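Local coordinates for OxyA protein (Actinoplanes teichomyceticus, PDB 5HH3) that is a haem-dependent cytochrome P450 that probably carries out phenolic coupling to cyclise the peptide precursor of a glycopeptide antibiotic, at residues D269-W274 and F329-V334; D131-L136 and H367-L372. All coordinates share one frame; numbering follows the deposited sequence.

Contact 1: residues D269-W274 and F329-V334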
ATOM      1  N   ASP B 269      42.839 -17.518  -1.979  1.00 61.70           N
ATOM      2  CA  ASP B 269      42.650 -18.973  -1.906  1.00 62.93           C
ATOM      3  C   ASP B 269      42.431 -19.493  -0.484  1.00 61.60           C
ATOM      4  O   ASP B 269      41.901 -20.589  -0.313  1.00 60.54           O
ATOM      5  CB  ASP B 269      43.847 -19.691  -2.543  1.00 67.09           C
ATOM      6  CG  ASP B 269      44.048 -19.304  -3.998  1.00 68.34           C
ATOM      7  OD1 ASP B 269      43.039 -19.060  -4.696  1.00 68.39           O
ATOM      8  OD2 ASP B 269      45.215 -19.228  -4.435  1.00 73.27           O
ATOM      9  N   THR B 270      42.838 -18.717   0.522  1.00 60.72           N
ATOM     10  CA  THR B 270      42.550 -19.040   1.915  1.00 60.40           C
ATOM     11  C   THR B 270      41.096 -18.763   2.300  1.00 58.31           C
ATOM     12  O   THR B 270      40.642 -19.295   3.306  1.00 59.92           O
ATOM     13  CB  THR B 270      43.459 -18.273   2.905  1.00 61.68           C
ATOM     14  OG1 THR B 270      43.251 -16.858   2.782  1.00 60.21           O
ATOM     15  CG2 THR B 270      44.929 -18.602   2.668  1.00 63.71           C
ATOM     16  N   VAL B 271      40.381 -17.941   1.517  1.00 55.59           N
ATOM     17  CA  VAL B 271      38.972 -17.562   1.799  1.00 52.40           C
ATOM     18  C   VAL B 271      38.057 -17.900   0.610  1.00 50.65           C
ATOM     19  O   VAL B 271      37.383 -17.032   0.071  1.00 47.96           O
ATOM     20  CB  VAL B 271      38.854 -16.057   2.206  1.00 51.04           C
ATOM     21  CG1 VAL B 271      39.441 -15.829   3.593  1.00 51.57           C
ATOM     22  CG2 VAL B 271      39.556 -15.128   1.212  1.00 51.38           C
ATOM     23  N   PRO B 272      38.008 -19.185   0.209  1.00 52.33           N
ATOM     24  CA  PRO B 272      37.225 -19.558  -0.980  1.00 51.52           C
ATOM     25  C   PRO B 272      35.746 -19.185  -0.931  1.00 48.84           C
ATOM     26  O   PRO B 272      35.172 -18.899  -1.977  1.00 47.86           O
ATOM     27  CB  PRO B 272      37.378 -21.081  -1.036  1.00 53.13           C
ATOM     28  CG  PRO B 272      37.594 -21.465   0.384  1.00 54.05           C
ATOM     29  CD  PRO B 272      38.491 -20.385   0.916  1.00 54.55           C
ATOM     30  N   ASP B 273      35.132 -19.189   0.253  1.00 48.13           N
ATOM     31  CA  ASP B 273      33.698 -18.862   0.377  1.00 46.60           C
ATOM     32  C   ASP B 273      33.423 -17.408   0.782  1.00 43.47           C
ATOM     33  O   ASP B 273      32.341 -17.112   1.273  1.00 42.29           O
ATOM     34  CB  ASP B 273      33.008 -19.837   1.354  1.00 47.56           C
ATOM     35  CG  ASP B 273      33.093 -21.284   0.891  1.00 50.66           C
ATOM     36  OD1 ASP B 273      32.830 -21.542  -0.304  1.00 50.78           O
ATOM     37  OD2 ASP B 273      33.433 -22.159   1.718  1.00 53.16           O
ATOM     38  N   TRP B 274      34.379 -16.505   0.540  1.00 42.89           N
ATOM     39  CA  TRP B 274      34.271 -15.104   0.987  1.00 40.85           C
ATOM     40  C   TRP B 274      32.974 -14.400   0.545  1.00 38.57           C
ATOM     41  O   TRP B 274      32.418 -13.596   1.297  1.00 37.59           O
ATOM     42  CB  TRP B 274      35.485 -14.284   0.509  1.00 41.25           C
ATOM     43  CG  TRP B 274      35.532 -14.055  -0.974  1.00 40.20           C
ATOM     44  CD1 TRP B 274      36.169 -14.825  -1.912  1.00 41.48           C
ATOM     45  CD2 TRP B 274      34.936 -12.981  -1.685  1.00 38.39           C
ATOM     46  NE1 TRP B 274      35.974 -14.313  -3.160  1.00 40.44           N
ATOM     47  CE2 TRP B 274      35.228 -13.173  -3.056  1.00 38.77           C
ATOM     48  CE3 TRP B 274      34.158 -11.883  -1.307  1.00 36.99           C
ATOM     49  CZ2 TRP B 274      34.780 -12.307  -4.043  1.00 37.47           C
ATOM     50  CZ3 TRP B 274      33.713 -11.020  -2.298  1.00 36.21           C
ATOM     51  CH2 TRP B 274      34.029 -11.238  -3.647  1.00 36.49           C
ATOM     52  N   PHE B 329      30.771  -9.841  10.762  1.00 39.40           N
ATOM     53  CA  PHE B 329      31.387 -10.102   9.449  1.00 39.66           C
ATOM     54  C   PHE B 329      32.751 -10.769   9.625  1.00 40.95           C
ATOM     55  O   PHE B 329      33.611 -10.247  10.306  1.00 41.53           O
ATOM     56  CB  PHE B 329      31.540  -8.806   8.649  1.00 38.81           C
ATOM     57  CG  PHE B 329      32.177  -8.990   7.319  1.00 38.87           C
ATOM     58  CD1 PHE B 329      31.647  -9.884   6.403  1.00 37.95           C
ATOM     59  CD2 PHE B 329      33.325  -8.272   6.973  1.00 39.82           C
ATOM     60  CE1 PHE B 329      32.230 -10.060   5.161  1.00 38.49           C
ATOM     61  CE2 PHE B 329      33.914  -8.440   5.730  1.00 40.08           C
ATOM     62  CZ  PHE B 329      33.377  -9.343   4.825  1.00 39.24           C
ATOM     63  N   ASP B 330      32.908 -11.942   9.025  1.00 41.44           N
ATOM     64  CA  ASP B 330      34.129 -12.741   9.160  1.00 43.21           C
ATOM     65  C   ASP B 330      34.351 -13.449   7.837  1.00 42.88           C
ATOM     66  O   ASP B 330      33.763 -14.495   7.559  1.00 41.46           O
ATOM     67  CB  ASP B 330      34.014 -13.739  10.307  1.00 44.25           C
ATOM     68  CG  ASP B 330      35.224 -14.668  10.413  1.00 46.94           C
ATOM     69  OD1 ASP B 330      36.246 -14.463   9.737  1.00 47.26           O
ATOM     70  OD2 ASP B 330      35.142 -15.637  11.181  1.00 50.36           O
ATOM     71  N   ILE B 331      35.221 -12.859   7.033  1.00 43.67           N
ATOM     72  CA  ILE B 331      35.476 -13.314   5.685  1.00 43.73           C
ATOM     73  C   ILE B 331      36.078 -14.737   5.593  1.00 44.98           C
ATOM     74  O   ILE B 331      36.042 -15.341   4.519  1.00 44.92           O
ATOM     75  CB  ILE B 331      36.360 -12.270   4.952  1.00 44.85           C
ATOM     76  CG1 ILE B 331      36.204 -12.389   3.438  1.00 44.38           C
ATOM     77  CG2 ILE B 331      37.819 -12.367   5.386  1.00 46.75           C
ATOM     78  CD1 ILE B 331      36.553 -11.099   2.730  1.00 45.05           C
ATOM     79  N   THR B 332      36.618 -15.263   6.699  1.00 46.53           N
ATOM     80  CA  THR B 332      37.181 -16.629   6.753  1.00 48.14           C
ATOM     81  C   THR B 332      36.181 -17.699   7.236  1.00 48.09           C
ATOM     82  O   THR B 332      36.555 -18.864   7.356  1.00 50.12           O
ATOM     83  CB  THR B 332      38.403 -16.710   7.704  1.00 49.88           C
ATOM     84  OG1 THR B 332      37.956 -16.584   9.057  1.00 49.48           O
ATOM     85  CG2 THR B 332      39.445 -15.613   7.410  1.00 50.69           C
ATOM     86  N   ARG B 333      34.943 -17.319   7.544  1.00 46.69           N
ATOM     87  CA  ARG B 333      33.924 -18.283   7.980  1.00 47.06           C
ATOM     88  C   ARG B 333      33.786 -19.419   6.955  1.00 48.13           C
ATOM     89  O   ARG B 333      33.600 -19.174   5.765  1.00 46.62           O
ATOM     90  CB  ARG B 333      32.567 -17.603   8.191  1.00 44.99           C
ATOM     91  CG  ARG B 333      31.499 -18.486   8.839  1.00 45.24           C
ATOM     92  CD  ARG B 333      30.092 -17.891   8.702  1.00 43.19           C
ATOM     93  NE  ARG B 333      30.088 -16.512   9.165  1.00 42.75           N
ATOM     94  CZ  ARG B 333      30.172 -16.140  10.442  1.00 43.81           C
ATOM     95  NH1 ARG B 333      30.190 -17.035  11.439  1.00 45.02           N
ATOM     96  NH2 ARG B 333      30.217 -14.844  10.731  1.00 43.66           N
ATOM     97  N   VAL B 334      33.895 -20.652   7.443  1.00 50.27           N
ATOM     98  CA  VAL B 334      33.773 -21.847   6.617  1.00 51.23           C
ATOM     99  C   VAL B 334      32.304 -22.063   6.235  1.00 50.23           C
ATOM    100  O   VAL B 334      31.432 -22.090   7.102  1.00 48.37           O
ATOM    101  CB  VAL B 334      34.360 -23.070   7.353  1.00 54.42           C
ATOM    102  CG1 VAL B 334      34.029 -24.374   6.633  1.00 55.76           C
ATOM    103  CG2 VAL B 334      35.870 -22.898   7.485  1.00 56.35           C
TER

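Contact 2: residues D131-L136 and H367-L372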
ATOM      1  N   ASP B 131      38.633   2.722 -13.852  1.00 42.61           N
ATOM      2  CA  ASP B 131      39.402   3.743 -14.584  1.00 44.74           C
ATOM      3  C   ASP B 131      38.679   5.091 -14.558  1.00 44.26           C
ATOM      4  O   ASP B 131      39.307   6.112 -14.324  1.00 44.15           O
ATOM      5  CB  ASP B 131      39.676   3.328 -16.053  1.00 46.45           C
ATOM      6  CG  ASP B 131      40.670   2.168 -16.178  1.00 47.57           C
ATOM      7  OD1 ASP B 131      41.263   1.777 -15.157  1.00 48.40           O
ATOM      8  OD2 ASP B 131      40.855   1.633 -17.299  1.00 48.83           O
ATOM      9  N   ALA B 132      37.367   5.092 -14.810  1.00 42.46           N
ATOM     10  CA  ALA B 132      36.572   6.334 -14.775  1.00 43.28           C
ATOM     11  C   ALA B 132      36.546   6.989 -13.376  1.00 42.71           C
ATOM     12  O   ALA B 132      36.592   8.203 -13.262  1.00 42.73           O
ATOM     13  CB  ALA B 132      35.144   6.070 -15.247  1.00 42.86           C
ATOM     14  N   ILE B 133      36.449   6.177 -12.327  1.00 41.95           N
ATOM     15  CA  ILE B 133      36.490   6.672 -10.937  1.00 42.21           C
ATOM     16  C   ILE B 133      37.852   7.306 -10.675  1.00 44.16           C
ATOM     17  O   ILE B 133      37.936   8.422 -10.169  1.00 45.00           O
ATOM     18  CB  ILE B 133      36.216   5.538  -9.901  1.00 40.66           C
ATOM     19  CG1 ILE B 133      34.750   5.104  -9.967  1.00 39.18           C
ATOM     20  CG2 ILE B 133      36.562   5.992  -8.482  1.00 41.07           C
ATOM     21  CD1 ILE B 133      34.462   3.779  -9.291  1.00 37.60           C
ATOM     22  N   GLU B 134      38.911   6.597 -11.050  1.00 45.63           N
ATOM     23  CA  GLU B 134      40.280   7.104 -10.871  1.00 48.50           C
ATOM     24  C   GLU B 134      40.491   8.436 -11.611  1.00 48.91           C
ATOM     25  O   GLU B 134      41.036   9.384 -11.040  1.00 49.78           O
ATOM     26  CB  GLU B 134      41.324   6.050 -11.280  1.00 50.65           C
ATOM     27  CG  GLU B 134      42.723   6.338 -10.743  1.00 54.82           C
ATOM     28  CD  GLU B 134      43.683   5.151 -10.789  1.00 57.07           C
ATOM     29  OE1 GLU B 134      43.414   4.114 -11.439  1.00 57.71           O
ATOM     30  OE2 GLU B 134      44.749   5.274 -10.155  1.00 62.19           O
ATOM     31  N   ALA B 135      40.005   8.528 -12.846  1.00 47.75           N
ATOM     32  CA  ALA B 135      40.112   9.771 -13.613  1.00 49.10           C
ATOM     33  C   ALA B 135      39.314  10.943 -13.032  1.00 49.23           C
ATOM     34  O   ALA B 135      39.711  12.092 -13.225  1.00 50.37           O
ATOM     35  CB  ALA B 135      39.740   9.545 -15.078  1.00 49.43           C
ATOM     36  N   LEU B 136      38.208  10.679 -12.333  1.00 47.90           N
ATOM     37  CA  LEU B 136      37.464  11.758 -11.649  1.00 49.02           C
ATOM     38  C   LEU B 136      38.242  12.349 -10.479  1.00 49.97           C
ATOM     39  O   LEU B 136      38.227  13.560 -10.276  1.00 51.51           O
ATOM     40  CB  LEU B 136      36.097  11.288 -11.141  1.00 48.05           C
ATOM     41  CG  LEU B 136      35.063  11.026 -12.227  1.00 47.94           C
ATOM     42  CD1 LEU B 136      33.993  10.109 -11.683  1.00 46.47           C
ATOM     43  CD2 LEU B 136      34.476  12.325 -12.765  1.00 49.85           C
ATOM     44  N   HIS B 367      41.824  -4.558  -5.174  1.00 44.86           N
ATOM     45  CA  HIS B 367      43.116  -4.407  -5.847  1.00 47.41           C
ATOM     46  C   HIS B 367      43.407  -2.996  -6.341  1.00 48.39           C
ATOM     47  O   HIS B 367      44.562  -2.554  -6.294  1.00 49.65           O
ATOM     48  CB  HIS B 367      43.271  -5.379  -7.030  1.00 48.03           C
ATOM     49  CG  HIS B 367      43.664  -6.758  -6.614  1.00 49.81           C
ATOM     50  ND1 HIS B 367      42.746  -7.776  -6.441  1.00 49.05           N
ATOM     51  CD2 HIS B 367      44.871  -7.281  -6.302  1.00 51.71           C
ATOM     52  CE1 HIS B 367      43.375  -8.868  -6.049  1.00 49.91           C
ATOM     53  NE2 HIS B 367      44.665  -8.594  -5.956  1.00 52.30           N
ATOM     54  N   ARG B 368      42.395  -2.298  -6.848  1.00 46.77           N
ATOM     55  CA  ARG B 368      42.642  -0.970  -7.411  1.00 47.34           C
ATOM     56  C   ARG B 368      42.862   0.079  -6.319  1.00 47.80           C
ATOM     57  O   ARG B 368      43.709   0.950  -6.461  1.00 48.81           O
ATOM     58  CB  ARG B 368      41.499  -0.524  -8.326  1.00 45.89           C
ATOM     59  CG  ARG B 368      41.724   0.828  -8.993  1.00 47.29           C
ATOM     60  CD  ARG B 368      42.887   0.793  -9.982  1.00 48.60           C
ATOM     61  NE  ARG B 368      42.469   0.025 -11.147  1.00 48.30           N
ATOM     62  CZ  ARG B 368      41.936   0.535 -12.255  1.00 48.89           C
ATOM     63  NH1 ARG B 368      41.560  -0.287 -13.223  1.00 49.68           N
ATOM     64  NH2 ARG B 368      41.772   1.846 -12.424  1.00 49.54           N
ATOM     65  N   PHE B 369      42.067   0.010  -5.260  1.00 46.96           N
ATOM     66  CA  PHE B 369      42.087   1.012  -4.219  1.00 48.19           C
ATOM     67  C   PHE B 369      42.248   0.333  -2.867  1.00 47.42           C
ATOM     68  O   PHE B 369      41.316   0.308  -2.084  1.00 46.07           O
ATOM     69  CB  PHE B 369      40.790   1.846  -4.259  1.00 48.14           C
ATOM     70  CG  PHE B 369      40.594   2.634  -5.542  1.00 49.36           C
ATOM     71  CD1 PHE B 369      41.594   3.465  -6.030  1.00 51.43           C
ATOM     72  CD2 PHE B 369      39.383   2.565  -6.246  1.00 48.77           C
ATOM     73  CE1 PHE B 369      41.411   4.192  -7.205  1.00 52.49           C
ATOM     74  CE2 PHE B 369      39.191   3.296  -7.406  1.00 49.48           C
ATOM     75  CZ  PHE B 369      40.203   4.109  -7.888  1.00 51.26           C
ATOM     76  N   PRO B 370      43.447  -0.215  -2.578  1.00 48.13           N
ATOM     77  CA  PRO B 370      43.677  -0.786  -1.237  1.00 48.42           C
ATOM     78  C   PRO B 370      43.619   0.223  -0.078  1.00 49.06           C
ATOM     79  O   PRO B 370      43.490  -0.197   1.067  1.00 50.17           O
ATOM     80  CB  PRO B 370      45.084  -1.401  -1.356  1.00 50.02           C
ATOM     81  CG  PRO B 370      45.716  -0.689  -2.494  1.00 50.76           C
ATOM     82  CD  PRO B 370      44.594  -0.476  -3.469  1.00 49.13           C
ATOM     83  N   THR B 371      43.723   1.523  -0.384  1.00 49.31           N
ATOM     84  CA  THR B 371      43.601   2.618   0.587  1.00 50.32           C
ATOM     85  C   THR B 371      42.185   3.219   0.671  1.00 49.15           C
ATOM     86  O   THR B 371      41.992   4.282   1.289  1.00 49.68           O
ATOM     87  CB  THR B 371      44.575   3.755   0.215  1.00 52.47           C
ATOM     88  OG1 THR B 371      44.382   4.090  -1.168  1.00 52.75           O
ATOM     89  CG2 THR B 371      46.022   3.321   0.426  1.00 53.82           C
ATOM     90  N   LEU B 372      41.194   2.553   0.067  1.00 46.84           N
ATOM     91  CA  LEU B 372      39.820   3.057   0.043  1.00 45.51           C
ATOM     92  C   LEU B 372      39.334   3.403   1.455  1.00 45.45           C
ATOM     93  O   LEU B 372      39.511   2.613   2.372  1.00 44.97           O
ATOM     94  CB  LEU B 372      38.880   2.003  -0.568  1.00 44.69           C
ATOM     95  CG  LEU B 372      37.481   2.465  -0.954  1.00 43.87           C
ATOM     96  CD1 LEU B 372      37.580   3.305  -2.222  1.00 44.28           C
ATOM     97  CD2 LEU B 372      36.580   1.262  -1.167  1.00 43.03           C
TER

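Contact 1: residues D269-W274 and F329-V334
Val271 turns CG1 anti to its own carbonyl carbon (chi1 -71°), which sets that methyl against Ile331 and Thr332; Ile331 in turn carries CG1 roughly opposite its backbone N (chi1 -157°) to lie beside Trp274. Two type I beta turns meet here in the cytochrome P450 fold: Val271 to Trp274 leads into helix 274-282, the K helix with the Glu-X-X-Arg motif, and Asp330 to Arg333 lies in the meander before the haem-ligand loop. Val271 CG1 sits 3.6 Å from Ile331 O and 3.8 Å from Thr332 CG2, so it touches both backbone and side chain. Farther along the turn, Trp274 meets Ile331 with its CB, 3.6 Å from Ile331 CG1, while the indole swings off to pack on Ile362 and Pro363 of helix 351-368. Contact across the joint is by van der Waals packing, and each turn is closed by its own backbone bond: Trp274 N to Val271 O at 3.1 Å in the first. Arg333 points its guanidinium to Glu277, a salt bridge that, with Arg280 close by, is consistent with the Glu-Arg-Arg triad of P450s. The second turn also contains an Asx turn. Asp330 OD1 takes two donors on one face of its carboxylate, Thr332 N at 3.2 Å from well above the plane and Thr332 OG1 at 2.8 Å on the syn side.

Contact 2: residues D131-L136 and H367-L372
Arg368 reaches across from the last turn of helix 351-368 to two acids, Asp131 and Glu134, one turn apart on helix 112-136. Its CB heads for that helix, and CG settles over the centre of the neighbouring Phe369 ring, 3.6 Å above the plane. A bend at chi2 (66°) brings CD to 3.7 Å from Glu134 OE1, and a second bend, at chi3, turns the guanidinium toward the acids. Beyond it CZ comes within 3.2 Å of Asp131 OD1, because both terminal nitrogens close on that one oxygen: NH1 and NH2 each stand 2.8 Å from Asp131 OD1, an end-on grip close to the guanidinium plane. NH1 also bonds Gln127, a turn earlier on the same helix. The three charged residues form a salt-bridge network joining what are, in P450 terms, the D helix and the end of the L helix that follows the cysteine ligand. NH2 gives its second bond to Glu134 OE1 at 3.0 Å, tilted 25° from the guanidinium plane; the Glu134 chain is extended beyond CG to bring the carboxylate there. Beneath the charges Phe369, the first residue to leave helical geometry, presents a ring edge to Glu134 CB, with CZ 4.1 Å away. Ile133 CG2 lies 3.9 Å from Phe369 CE2, and the Phe369 ring also stacks with that of the C-terminal Trp397.

In the fold
From the N terminus the chain first meets contact 2 at residues 131-136, the C-terminal end of helix 112-136, and leaves that half open for some 230 residues of mostly helical P450 fold. Within this span lies the whole of contact 1: residues 269-274 open a shorter loop, holding helix 274-282 and several strands, which 329-334 closes. Helix 351-368 then brings the chain back, its last two residues opening segment 367-372 and completing contact 2. The two sites do not touch; their centres are about 24 Å apart. Helix 351-368 is common to both, lying against contact 1 and ending in contact 2; segment 367-372 also lays His367 and Pro370 on helix 258-266, which Thr332 of contact 1 touches as well.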